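Local atomic coordinates of acetylxylan esterase (PDB entry 5BN1), a protein that removes acetyl groups from the xylose units of xylan and xylo-oligosaccharides, working as a ring-shaped octamer in the breakdown of plant hemicellulose. Residues A[24-38]-A[51-63]. The protein carries 1 engineered substitution. Residues are numbered along the deposited sequence; the frame is centred on the assembly and turned at random.
Sequences PEGEGSFGALGTGYV and ELGIRVVNKGISG
Gly26 and Glu27 run beside Asn58 and Val57, where the loop of 24-38 passes along strand 55-58. One backbone hydrogen bond joins them: Asn58 N gives to Gly26 O at 2.8 Å and is nearly straight (169°). Two CA-H...O contacts flank it, from Val57 CA to Gly26 O and from Gly26 CA to Asn58 O. Gly26 has positive phi, and a CB there would strike Asn58 O.

The extended side chain of Glu27 slants across the strand. Its CG is anti to the backbone N (chi1 -166°), which carries the carboxylate past Val57 CG2 to Arg55. OE2 meets the guanidinium edge in a salt bridge, the two planes nearly coplanar. Both residues have alternate conformers, so the close fit is doubtful. A water bridges Glu27 OE2 and Val56 N. Arg55 also pairs with Glu105 of a neighbouring subunit.

At the other end, Lys59 bends at chi2 (-72°) and its NZ donates to Pro24 O at 2.7 Å, from above the carbonyl plane.

The buried Asn58 amide ties the strand to the loop at Leu33 and to helix 15-18. ND2 donates to Leu33 O at 2.9 Å, with that oxygen almost in the amide plane, and also bonds Thr17 O. OD1 turns back on its own chain and accepts from Gly60 N at 2.8 Å, closing an Asx turn. With an alanine at this position, Leu33 O, Thr17 O and Gly60 N would probably lose these partners and the turn could shift. Leu33 CD2 and Val38 CG1 both pack on Val56 CG1, each at 4.2 Å.

Within this chain, strand 55-58 is outermost on one side of the parallel sheet, ordered 2-1-3-4-5, of the SGNH hydrolase fold. Beyond it the chain runs to Gly63, the inferred oxyanion-stabilising glycine of this esterase family.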
loop_
_atom_site.group_PDB
_atom_site.type_symbol
_atom_site.label_atom_id
_atom_site.label_comp_id
_atom_site.label_asym_id
_atom_site.label_seq_id
_atom_site.Cartn_x
_atom_site.Cartn_y
_atom_site.Cartn_z
ATOM N N PRO A 24 0.739 10.410 20.302
ATOM C CA PRO A 24 1.471 10.604 21.535
ATOM C C PRO A 24 0.767 10.186 22.816
ATOM O O PRO A 24 1.413 9.940 23.851
ATOM C CB PRO A 24 1.694 12.156 21.558
ATOM C CG PRO A 24 0.382 12.664 20.985
ATOM C CD PRO A 24 0.185 11.714 19.797
ATOM N N GLU A 25 -0.560 10.049 22.737
ATOM C CA GLU A 25 -1.418 10.068 23.931
ATOM C C GLU A 25 -1.271 8.762 24.740
ATOM O O GLU A 25 -1.361 8.754 26.011
ATOM C CB GLU A 25 -2.901 10.273 23.533
ATOM C CG GLU A 25 -3.126 11.256 22.361
ATOM C CD GLU A 25 -2.895 10.691 20.906
ATOM O OE1 GLU A 25 -2.641 9.440 20.651
ATOM O OE2 GLU A 25 -2.952 11.552 19.969
ATOM N N GLY A 26 -1.129 7.601 24.049
ATOM C CA GLY A 26 -1.013 6.347 24.833
ATOM C C GLY A 26 -2.151 5.960 25.804
ATOM O O GLY A 26 -2.033 5.228 26.762
ATOM N N GLU A 27 -3.410 6.389 25.424
ATOM C CA GLU A 27 -4.545 6.186 26.287
ATOM C C GLU A 27 -5.830 6.352 25.415
ATOM O O GLU A 27 -5.774 6.963 24.324
ATOM C CB GLU A 27 -4.520 7.278 27.419
ATOM C CG GLU A 27 -5.419 7.080 28.632
ATOM C CD GLU A 27 -5.464 8.278 29.593
ATOM O OE1 GLU A 27 -5.096 9.419 29.193
ATOM O OE2 GLU A 27 -5.897 8.063 30.736
ATOM N N GLY A 28 -6.927 5.857 25.940
ATOM C CA GLY A 28 -8.246 6.141 25.375
ATOM C C GLY A 28 -8.793 4.870 24.699
ATOM O O GLY A 28 -9.814 4.875 24.043
ATOM N N SER A 29 -8.092 3.764 24.863
ATOM C CA SER A 29 -8.552 2.487 24.308
ATOM C C SER A 29 -7.397 1.546 24.543
ATOM O O SER A 29 -6.251 1.979 24.755
ATOM C CB SER A 29 -8.905 2.568 22.789
ATOM O OG SER A 29 -7.812 2.899 22.054
ATOM N N PHE A 30 -7.650 0.248 24.502
ATOM C CA PHE A 30 -6.504 -0.674 24.653
ATOM C C PHE A 30 -5.734 -0.698 23.370
ATOM O O PHE A 30 -4.494 -0.931 23.378
ATOM C CB PHE A 30 -7.084 -2.131 24.765
ATOM C CG PHE A 30 -7.438 -2.563 26.162
ATOM C CD1 PHE A 30 -6.400 -2.944 26.959
ATOM C CD2 PHE A 30 -8.796 -2.608 26.691
ATOM C CE1 PHE A 30 -6.562 -3.423 28.234
ATOM C CE2 PHE A 30 -9.026 -3.185 28.010
ATOM C CZ PHE A 30 -7.908 -3.499 28.784
ATOM N N GLY A 31 -6.441 -0.574 22.214
ATOM C CA GLY A 31 -5.655 -0.401 21.119
ATOM C C GLY A 31 -4.621 0.553 21.574
ATOM O O GLY A 31 -3.422 0.397 21.245
ATOM N N ALA A 32 -5.069 1.627 22.252
ATOM C CA ALA A 32 -4.090 2.664 22.497
ATOM C C ALA A 32 -2.912 2.227 23.444
ATOM O O ALA A 32 -1.934 2.905 23.476
ATOM C CB ALA A 32 -4.737 3.915 23.120
ATOM N N LEU A 33 -3.184 1.241 24.259
ATOM C CA LEU A 33 -2.247 0.718 25.289
ATOM C C LEU A 33 -1.225 -0.249 24.720
ATOM O O LEU A 33 -0.336 -0.685 25.412
ATOM C CB LEU A 33 -2.959 0.036 26.434
ATOM C CG LEU A 33 -3.835 0.884 27.416
ATOM C CD1 LEU A 33 -4.477 0.079 28.504
ATOM C CD2 LEU A 33 -2.997 2.072 27.935
ATOM N N GLY A 34 -1.394 -0.615 23.465
ATOM C CA GLY A 34 -0.530 -1.603 22.836
ATOM C C GLY A 34 -0.934 -2.981 23.152
ATOM O O GLY A 34 -1.997 -3.255 23.710
ATOM N N THR A 35 -0.073 -3.923 22.733
ATOM C CA THR A 35 -0.425 -5.343 22.784
ATOM C C THR A 35 0.402 -6.224 23.665
ATOM O O THR A 35 0.578 -7.425 23.399
ATOM C CB THR A 35 -0.382 -5.951 21.341
ATOM O OG1 THR A 35 0.896 -5.696 20.759
ATOM C CG2 THR A 35 -1.471 -5.232 20.517
ATOM N N GLY A 36 0.918 -5.710 24.784
ATOM C CA GLY A 36 1.794 -6.461 25.664
ATOM C C GLY A 36 1.318 -6.251 27.102
ATOM O O GLY A 36 0.143 -6.155 27.477
ATOM N N TYR A 37 2.337 -6.267 27.971
ATOM C CA TYR A 37 2.039 -6.467 29.410
ATOM C C TYR A 37 1.179 -5.301 29.964
ATOM O O TYR A 37 0.393 -5.588 30.847
ATOM C CB TYR A 37 3.286 -6.664 30.315
ATOM C CG TYR A 37 4.110 -5.440 30.648
ATOM C CD1 TYR A 37 5.076 -4.903 29.796
ATOM C CD2 TYR A 37 3.808 -4.698 31.801
ATOM C CE1 TYR A 37 5.780 -3.725 30.072
ATOM C CE2 TYR A 37 4.515 -3.540 32.066
ATOM C CZ TYR A 37 5.454 -3.054 31.238
ATOM O OH TYR A 37 6.147 -1.832 31.483
ATOM N N VAL A 38 1.348 -4.081 29.484
ATOM C CA VAL A 38 0.504 -2.984 29.962
ATOM C C VAL A 38 -0.996 -3.287 29.709
ATOM O O VAL A 38 -1.793 -3.254 30.585
ATOM C CB VAL A 38 0.935 -1.677 29.378
ATOM C CG1 VAL A 38 -0.029 -0.529 29.757
ATOM C CG2 VAL A 38 2.362 -1.311 29.841
ATOM N N GLU A 51 -14.608 -2.664 39.350
ATOM C CA GLU A 51 -14.885 -1.486 40.172
ATOM C C GLU A 51 -13.677 -0.691 40.552
ATOM O O GLU A 51 -13.823 0.438 40.992
ATOM C CB GLU A 51 -15.607 -1.978 41.468
ATOM C CG GLU A 51 -14.726 -2.606 42.526
ATOM C CD GLU A 51 -14.151 -3.998 42.286
ATOM O OE1 GLU A 51 -14.582 -4.676 41.355
ATOM O OE2 GLU A 51 -13.234 -4.399 43.024
ATOM N N LEU A 52 -12.482 -1.188 40.246
ATOM C CA LEU A 52 -11.277 -0.421 40.416
ATOM C C LEU A 52 -11.107 0.446 39.184
ATOM O O LEU A 52 -10.511 0.078 38.166
ATOM C CB LEU A 52 -10.083 -1.375 40.642
ATOM C CG LEU A 52 -8.763 -0.640 40.728
ATOM C CD1 LEU A 52 -8.700 -0.096 42.123
ATOM C CD2 LEU A 52 -7.613 -1.622 40.518
ATOM N N GLY A 53 -11.520 1.647 39.288
ATOM C CA GLY A 53 -11.621 2.545 38.200
ATOM C C GLY A 53 -10.348 3.305 37.944
ATOM O O GLY A 53 -10.303 4.514 37.997
ATOM N N ILE A 54 -9.349 2.560 37.524
ATOM C CA ILE A 54 -8.052 3.184 37.243
ATOM C C ILE A 54 -7.978 3.677 35.833
ATOM O O ILE A 54 -8.603 3.056 34.924
ATOM C CB ILE A 54 -6.880 2.260 37.540
ATOM C CG1 ILE A 54 -6.999 0.993 36.791
ATOM C CG2 ILE A 54 -6.807 1.965 39.013
ATOM C CD1 ILE A 54 -5.643 0.331 36.756
ATOM N N ARG A 55 -7.289 4.795 35.646
ATOM C CA ARG A 55 -7.052 5.275 34.323
ATOM C C ARG A 55 -5.562 5.026 34.046
ATOM O O ARG A 55 -4.749 5.205 34.838
ATOM C CB ARG A 55 -7.339 6.744 34.137
ATOM C CG ARG A 55 -8.507 7.314 34.913
ATOM C CD ARG A 55 -8.328 8.823 34.688
ATOM N NE ARG A 55 -7.569 8.925 33.405
ATOM C CZ ARG A 55 -7.119 10.043 32.853
ATOM N NH1 ARG A 55 -7.274 11.202 33.474
ATOM N NH2 ARG A 55 -6.465 9.994 31.723
ATOM N N VAL A 56 -5.309 4.419 32.901
ATOM C CA VAL A 56 -3.957 3.960 32.511
ATOM C C VAL A 56 -3.505 4.590 31.249
ATOM O O VAL A 56 -4.238 4.733 30.261
ATOM C CB VAL A 56 -3.894 2.422 32.469
ATOM C CG1 VAL A 56 -2.485 1.935 32.073
ATOM C CG2 VAL A 56 -4.315 1.806 33.752
ATOM N N VAL A 57 -2.220 5.055 31.237
ATOM C CA VAL A 57 -1.570 5.697 30.132
ATOM C C VAL A 57 -0.229 4.918 29.846
ATOM O O VAL A 57 0.441 4.531 30.785
ATOM C CB VAL A 57 -1.204 7.175 30.462
ATOM C CG1 VAL A 57 -0.684 7.866 29.248
ATOM C CG2 VAL A 57 -2.412 7.926 31.023
ATOM N N ASN A 58 0.044 4.674 28.560
ATOM C CA ASN A 58 1.263 4.029 28.143
ATOM C C ASN A 58 2.121 4.955 27.400
ATOM O O ASN A 58 1.855 5.454 26.303
ATOM C CB ASN A 58 0.911 2.808 27.264
ATOM C CG ASN A 58 2.149 1.972 26.940
ATOM O OD1 ASN A 58 3.288 2.415 27.078
ATOM N ND2 ASN A 58 1.915 0.762 26.398
ATOM N N LYS A 59 3.263 5.317 28.017
ATOM C CA LYS A 59 4.268 6.191 27.462
ATOM C C LYS A 59 5.559 5.512 27.035
ATOM O O LYS A 59 6.618 6.130 26.860
ATOM C CB LYS A 59 4.558 7.424 28.405
ATOM C CG LYS A 59 3.334 8.330 28.484
ATOM C CD LYS A 59 3.069 9.090 27.265
ATOM C CE LYS A 59 2.051 10.233 27.486
ATOM N NZ LYS A 59 1.870 11.060 26.268
ATOM N N GLY A 60 5.479 4.193 26.819
ATOM C CA GLY A 60 6.635 3.452 26.321
ATOM C C GLY A 60 7.079 3.928 24.961
ATOM O O GLY A 60 6.161 4.292 24.118
ATOM N N ILE A 61 8.385 3.944 24.681
ATOM C CA ILE A 61 8.868 4.206 23.368
ATOM C C ILE A 61 9.974 3.235 23.010
ATOM O O ILE A 61 11.009 3.156 23.668
ATOM C CB ILE A 61 9.338 5.652 23.242
ATOM C CG1 ILE A 61 8.175 6.550 23.463
ATOM C CG2 ILE A 61 9.957 5.937 21.901
ATOM C CD1 ILE A 61 8.430 7.994 23.224
ATOM N N SER A 62 9.779 2.486 21.900
ATOM C CA SER A 62 10.771 1.555 21.450
ATOM C C SER A 62 12.134 2.197 21.279
ATOM O O SER A 62 12.231 3.294 20.722
ATOM C CB SER A 62 10.286 1.007 20.063
ATOM O OG SER A 62 11.227 0.028 19.635
ATOM N N GLY A 63 13.176 1.489 21.730
ATOM C CA GLY A 63 14.549 1.898 21.675
ATOM C C GLY A 63 15.099 2.685 22.834
ATOM O O GLY A 63 16.287 2.953 22.835
HETATM O O HOH W 1 -7.233 5.284 30.987
#